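Local coordinates for protein paenibacillus xanthan lyase (PDB 6F2P) that cleaves xanthan by an eliminative mechanism, as a polysaccharide lyase that acts on the terminal mannosyl-glucuronosyl linkage of its side chains, at residues M277-G282 with R372-R377; P378-G383 with T412-T417. One frame throughout, in Å; residues are numbered along the deposited sequence.

Contact 1 of 2, residues M277-G282 with R372-R377; sequences MDMVRG and RAVQLR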
loop_
_atom_site.group_PDB
_atom_site.type_symbol
_atom_site.label_atom_id
_atom_site.label_comp_id
_atom_site.label_asym_id
_atom_site.label_seq_id
_atom_site.Cartn_x
_atom_site.Cartn_y
_atom_site.Cartn_z
ATOM N N MET A 277 5.684 0.592 17.757
ATOM C CA MET A 277 4.259 0.335 17.521
ATOM C C MET A 277 3.934 -1.142 17.317
ATOM O O MET A 277 4.519 -1.806 16.461
ATOM C CB MET A 277 3.752 1.152 16.331
ATOM C CG MET A 277 3.795 2.644 16.565
ATOM S SD MET A 277 3.084 3.575 15.203
ATOM C CE MET A 277 3.365 5.231 15.808
ATOM N N ASP A 278 2.988 -1.641 18.105
ATOM C CA ASP A 278 2.635 -3.060 18.098
ATOM C C ASP A 278 2.115 -3.569 16.754
ATOM O O ASP A 278 2.206 -4.763 16.459
ATOM C CB ASP A 278 1.595 -3.340 19.179
ATOM C CG ASP A 278 2.166 -3.231 20.576
ATOM O OD1 ASP A 278 3.368 -3.522 20.752
ATOM O OD2 ASP A 278 1.410 -2.854 21.494
ATOM N N MET A 279 1.569 -2.671 15.939
ATOM C CA MET A 279 0.964 -3.094 14.689
ATOM C C MET A 279 1.996 -3.607 13.684
ATOM O O MET A 279 1.637 -4.292 12.730
ATOM C CB MET A 279 0.115 -1.981 14.087
ATOM C CG MET A 279 0.894 -0.815 13.503
ATOM S SD MET A 279 -0.235 0.444 12.867
ATOM C CE MET A 279 0.919 1.623 12.157
ATOM N N VAL A 280 3.274 -3.297 13.898
ATOM C CA VAL A 280 4.320 -3.848 13.041
ATOM C C VAL A 280 5.136 -4.939 13.721
ATOM O O VAL A 280 6.176 -5.340 13.195
ATOM C CB VAL A 280 5.313 -2.774 12.513
ATOM C CG1 VAL A 280 4.578 -1.682 11.741
ATOM C CG2 VAL A 280 6.145 -2.189 13.646
ATOM N N ARG A 281 4.681 -5.417 14.878
ATOM C CA ARG A 281 5.456 -6.402 15.621
ATOM C C ARG A 281 4.917 -7.824 15.468
ATOM O O ARG A 281 5.404 -8.756 16.119
ATOM C CB ARG A 281 5.577 -6.013 17.097
ATOM C CG ARG A 281 6.242 -4.671 17.309
ATOM C CD ARG A 281 6.692 -4.457 18.742
ATOM N NE ARG A 281 5.642 -4.719 19.724
ATOM C CZ ARG A 281 5.663 -5.730 20.594
ATOM N NH1 ARG A 281 6.681 -6.577 20.605
ATOM N NH2 ARG A 281 4.667 -5.898 21.458
ATOM N N GLY A 282 3.940 -7.987 14.583
ATOM C CA GLY A 282 3.367 -9.294 14.307
ATOM C C GLY A 282 3.015 -10.077 15.556
ATOM O O GLY A 282 2.427 -9.530 16.502
ATOM N N ARG A 372 -0.395 -0.678 6.158
ATOM C CA ARG A 372 -0.293 0.079 7.404
ATOM C C ARG A 372 -0.220 1.568 7.111
ATOM O O ARG A 372 0.135 1.979 6.006
ATOM C CB ARG A 372 0.942 -0.336 8.208
ATOM C CG ARG A 372 0.930 -1.774 8.683
ATOM C CD ARG A 372 -0.106 -1.986 9.776
ATOM N NE ARG A 372 0.065 -3.268 10.465
ATOM C CZ ARG A 372 -0.580 -4.386 10.148
ATOM N NH1 ARG A 372 -1.457 -4.395 9.145
ATOM N NH2 ARG A 372 -0.352 -5.498 10.836
ATOM N N ALA A 373 -0.549 2.377 8.109
ATOM C CA ALA A 373 -0.470 3.826 7.969
ATOM C C ALA A 373 -0.133 4.455 9.318
ATOM O O ALA A 373 -0.513 3.932 10.377
ATOM C CB ALA A 373 -1.778 4.386 7.431
ATOM N N VAL A 374 0.592 5.569 9.278
ATOM C CA VAL A 374 0.928 6.298 10.493
ATOM C C VAL A 374 0.689 7.793 10.324
ATOM O O VAL A 374 1.128 8.400 9.339
ATOM C CB VAL A 374 2.391 6.063 10.920
ATOM C CG1 VAL A 374 2.733 6.911 12.127
ATOM C CG2 VAL A 374 2.617 4.606 11.237
ATOM N N GLN A 375 -0.028 8.370 11.285
ATOM C CA GLN A 375 -0.211 9.807 11.346
ATOM C C GLN A 375 0.475 10.349 12.594
ATOM O O GLN A 375 0.136 9.981 13.719
ATOM C CB GLN A 375 -1.695 10.171 11.347
ATOM C CG GLN A 375 -1.972 11.640 11.601
ATOM C CD GLN A 375 -1.473 12.543 10.483
ATOM O OE1 GLN A 375 -0.268 12.677 10.252
ATOM N NE2 GLN A 375 -2.409 13.173 9.780
ATOM N N LEU A 376 1.465 11.206 12.388
ATOM C CA LEU A 376 2.163 11.834 13.493
ATOM C C LEU A 376 1.912 13.343 13.450
ATOM O O LEU A 376 2.299 14.027 12.497
ATOM C CB LEU A 376 3.657 11.523 13.431
ATOM C CG LEU A 376 4.067 10.048 13.393
ATOM C CD1 LEU A 376 5.561 9.926 13.135
ATOM C CD2 LEU A 376 3.701 9.329 14.679
ATOM N N ARG A 377 1.239 13.840 14.483
ATOM C CA ARG A 377 0.890 15.242 14.610
ATOM C C ARG A 377 1.450 15.753 15.921
ATOM O O ARG A 377 1.842 14.964 16.778
ATOM C CB ARG A 377 -0.629 15.403 14.615
ATOM C CG ARG A 377 -1.299 14.927 13.346
ATOM C CD ARG A 377 -0.750 15.640 12.144
ATOM N NE ARG A 377 -0.823 17.085 12.304
ATOM C CZ ARG A 377 -0.284 17.957 11.455
ATOM N NH1 ARG A 377 0.372 17.521 10.390
ATOM N NH2 ARG A 377 -0.397 19.265 11.675
#

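Contact 2 of 2, residues P378-G383 with T412-T417; sequences PGFGFG and TYLYNT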
loop_
_atom_site.group_PDB
_atom_site.type_symbol
_atom_site.label_atom_id
_atom_site.label_comp_id
_atom_site.label_asym_id
_atom_site.label_seq_id
_atom_site.Cartn_x
_atom_site.Cartn_y
_atom_site.Cartn_z
ATOM N N PRO A 378 1.512 17.080 16.081
ATOM C CA PRO A 378 1.904 17.580 17.401
ATOM C C PRO A 378 0.881 17.187 18.466
ATOM O O PRO A 378 -0.279 17.584 18.382
ATOM C CB PRO A 378 1.945 19.098 17.206
ATOM C CG PRO A 378 1.156 19.362 15.951
ATOM C CD PRO A 378 1.362 18.163 15.092
ATOM N N GLY A 379 1.311 16.398 19.445
ATOM C CA GLY A 379 0.444 15.984 20.531
ATOM C C GLY A 379 -0.011 14.529 20.488
ATOM O O GLY A 379 -0.396 13.967 21.517
ATOM N N PHE A 380 0.016 13.908 19.313
ATOM C CA PHE A 380 -0.404 12.515 19.223
ATOM C C PHE A 380 0.174 11.748 18.036
ATOM O O PHE A 380 0.656 12.330 17.069
ATOM C CB PHE A 380 -1.930 12.407 19.225
ATOM C CG PHE A 380 -2.590 13.048 18.031
ATOM C CD1 PHE A 380 -2.869 14.411 18.018
ATOM C CD2 PHE A 380 -2.947 12.288 16.930
ATOM C CE1 PHE A 380 -3.483 15.001 16.935
ATOM C CE2 PHE A 380 -3.565 12.871 15.838
ATOM C CZ PHE A 380 -3.832 14.235 15.839
ATOM N N GLY A 381 0.131 10.427 18.139
ATOM C CA GLY A 381 0.501 9.554 17.048
ATOM C C GLY A 381 -0.664 8.622 16.810
ATOM O O GLY A 381 -1.420 8.312 17.729
ATOM N N PHE A 382 -0.823 8.180 15.573
ATOM C CA PHE A 382 -1.953 7.351 15.212
ATOM C C PHE A 382 -1.490 6.254 14.274
ATOM O O PHE A 382 -0.932 6.523 13.213
ATOM C CB PHE A 382 -3.014 8.206 14.531
ATOM C CG PHE A 382 -4.295 7.478 14.235
ATOM C CD1 PHE A 382 -5.173 7.143 15.260
ATOM C CD2 PHE A 382 -4.637 7.155 12.930
ATOM C CE1 PHE A 382 -6.369 6.492 14.986
ATOM C CE2 PHE A 382 -5.829 6.504 12.649
ATOM C CZ PHE A 382 -6.695 6.174 13.679
ATOM N N GLY A 383 -1.716 5.013 14.676
ATOM C CA GLY A 383 -1.341 3.876 13.865
ATOM C C GLY A 383 -2.580 3.225 13.302
ATOM O O GLY A 383 -3.616 3.170 13.969
ATOM N N THR A 412 -7.199 0.613 15.236
ATOM C CA THR A 412 -6.551 1.907 15.369
ATOM C C THR A 412 -5.784 2.014 16.684
ATOM O O THR A 412 -6.286 1.631 17.745
ATOM C CB THR A 412 -7.573 3.055 15.271
ATOM O OG1 THR A 412 -8.493 2.974 16.365
ATOM C CG2 THR A 412 -8.349 2.935 13.992
ATOM N N TYR A 413 -4.564 2.537 16.609
ATOM C CA TYR A 413 -3.765 2.780 17.804
ATOM C C TYR A 413 -3.578 4.275 17.981
ATOM O O TYR A 413 -3.133 4.954 17.057
ATOM C CB TYR A 413 -2.381 2.148 17.671
ATOM C CG TYR A 413 -2.339 0.638 17.665
ATOM C CD1 TYR A 413 -2.636 -0.080 16.513
ATOM C CD2 TYR A 413 -1.954 -0.074 18.805
ATOM C CE1 TYR A 413 -2.573 -1.465 16.494
ATOM C CE2 TYR A 413 -1.883 -1.465 18.794
ATOM C CZ TYR A 413 -2.194 -2.148 17.635
ATOM O OH TYR A 413 -2.137 -3.521 17.606
ATOM N N LEU A 414 -3.905 4.792 19.163
ATOM C CA LEU A 414 -3.692 6.211 19.446
ATOM C C LEU A 414 -2.598 6.402 20.485
ATOM O O LEU A 414 -2.709 5.923 21.615
ATOM C CB LEU A 414 -4.980 6.874 19.910
ATOM C CG LEU A 414 -4.871 8.368 20.214
ATOM C CD1 LEU A 414 -4.601 9.187 18.943
ATOM C CD2 LEU A 414 -6.144 8.832 20.886
ATOM N N TYR A 415 -1.532 7.092 20.087
ATOM C CA TYR A 415 -0.364 7.271 20.940
ATOM C C TYR A 415 -0.310 8.686 21.476
ATOM O O TYR A 415 -0.474 9.644 20.722
ATOM C CB TYR A 415 0.910 6.956 20.160
ATOM C CG TYR A 415 1.044 5.493 19.803
ATOM C CD1 TYR A 415 1.619 4.593 20.694
ATOM C CD2 TYR A 415 0.586 5.008 18.585
ATOM C CE1 TYR A 415 1.736 3.250 20.381
ATOM C CE2 TYR A 415 0.696 3.667 18.262
ATOM C CZ TYR A 415 1.273 2.792 19.168
ATOM O OH TYR A 415 1.389 1.454 18.867
ATOM N N ASN A 416 -0.096 8.819 22.779
ATOM C CA ASN A 416 0.071 10.136 23.383
ATOM C C ASN A 416 1.044 10.107 24.556
ATOM O O ASN A 416 1.964 9.297 24.559
ATOM C CB ASN A 416 -1.274 10.760 23.767
ATOM C CG ASN A 416 -2.122 9.850 24.627
ATOM O OD1 ASN A 416 -1.609 9.054 25.409
ATOM N ND2 ASN A 416 -3.434 9.967 24.487
ATOM N N THR A 417 0.851 10.977 25.545
ATOM C CA THR A 417 1.812 11.068 26.642
ATOM C C THR A 417 1.684 9.900 27.631
ATOM O O THR A 417 2.575 9.655 28.454
ATOM C CB THR A 417 1.738 12.425 27.375
ATOM O OG1 THR A 417 0.383 12.706 27.733
ATOM C CG2 THR A 417 2.239 13.531 26.478
#

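Contact 1 of 2, residues M277-G282 with R372-R377
Arg372 and Met279 meet where the N-terminal alpha-helical domain of this family 8 polysaccharide lyase abuts the super-sandwich domain: Arg372 begins strand 372-377 of a four-stranded antiparallel sheet, and Met279 lies in a short 3-10 turn of the loop after strand 275-276. The guanidinium group approaches this turn side-on and spends two nitrogens on one acceptor, the backbone carbonyl of Met279, with Arg372 NE 2.9 Å and Arg372 NH2 3.0 Å from Met279 O. That oxygen lies essentially in the guanidinium plane. The two donors use it differently: NH2 comes in the carbonyl plane, at a C=O...N angle of 155°, whereas NE stands well above that plane. The arginine already leaves the strand toward the loop, and a bend at chi2 (-70°) sets its CD beside the thioether of Met279.

The aliphatic parts run past each other in opposite directions, and Met279 SD lies 3.9 Å from Arg372 CD. Beyond CG the Met279 chain is extended, which carries its methyl past the arginine to the next inward-facing residue of the strand, Val374, where Met279 CE is 3.6 Å from Val374 CG2. Met277 meets the same valine tip to tip, its CE 4.1 Å from the valine's other methyl, Val374 CG1; Met277 CE also reaches Leu376 CD2. Within the loop, Arg281 grips Asp278 in a salt bridge through NE and NH2, both to OD1, while Asp278 OD2 accepts a hydrogen bond from Trp427.

The touching residues are all buried, and across this contact the arginine charge is met by a neutral peptide oxygen; a weak hydrogen bond joins NH1 to Met386 O. The charge would be expected to polarise the Met279 carbonyl, while the paired bonds restrict rotation of the guanidinium.

Contact 2 of 2, residues P378-G383 with T412-T417
Gly381 and Gly383 pair with Tyr415 and Tyr413 as antiparallel hydrogen-bonded pairs, and the axes of strands 380-383 and 412-415 come within 4.5 Å with their directions 165° apart. The two backbone rings are closed by four N-H...O bonds, among them Tyr415 N to Gly381 O at 2.7 Å and Gly383 N to Tyr413 O at 2.8 Å. Between them, Phe382 and Leu414 form the non-hydrogen-bonded pair.

The two faces of this ribbon differ. Where Tyr413 and Tyr415 project, the glycines across from them add no side chain, and a CB on Gly381 would lie close to that of Tyr415; both tyrosine rings meet Phe422 edge-to-face. The other face carries Phe382 and Leu414, which turn toward the large sheet of the super-sandwich domain. There Phe382 touches Leu619, Met488 and Ile493, while Leu414 rests on Pro621, so the four-stranded sheet packs its apolar face on the nine-stranded one.

With CG anti to the backbone N (chi1 -174°), the Phe382 ring leans over the neighbouring strand and crosses Thr412 obliquely, its CZ 3.6 Å from Thr412 CB and 3.7 Å from Thr412 CG2. Leu414 comes to the edge of the same ring, Leu414 CD1 being 4.3 Å from Phe382 CD1. The same methyl also serves Phe380, whose CD2 lies 4.1 Å away from Leu414 CD1 as those side chains cross. Replacing Phe382 by an alanine would probably open a gap between the two sheets and leave Thr412 and the edge-on methyl of Leu414 without their aromatic neighbour. Farther along, the chain turns away at Asn416, whose CB approaches Gly379 O while its OD1 accepts a hydrogen bond from the backbone N of Asp418.

In the fold
From the N terminus, the chain passes through the alpha-helical domain to 277-282, runs on through a stretch about half helical, and returns 90 residues later as strand 372-377, closing contact 1. It then turns straight into strand 380-385, and after a mostly irregular excursion strand 411-415 closes contact 2. The two contacts follow in series, neither enclosing the other. Their centres lie 10 Å apart, linked by a probable hydrogen bond from Phe382 N to Gln375 O between adjacent strands. Met277 and Met279 also touch Tyr415 and Tyr413, so the loop of contact 1 lies against three of the four strands, including 411-415, which contact 2 adds at the sheet's edge, joining the helical domain to the super-sandwich.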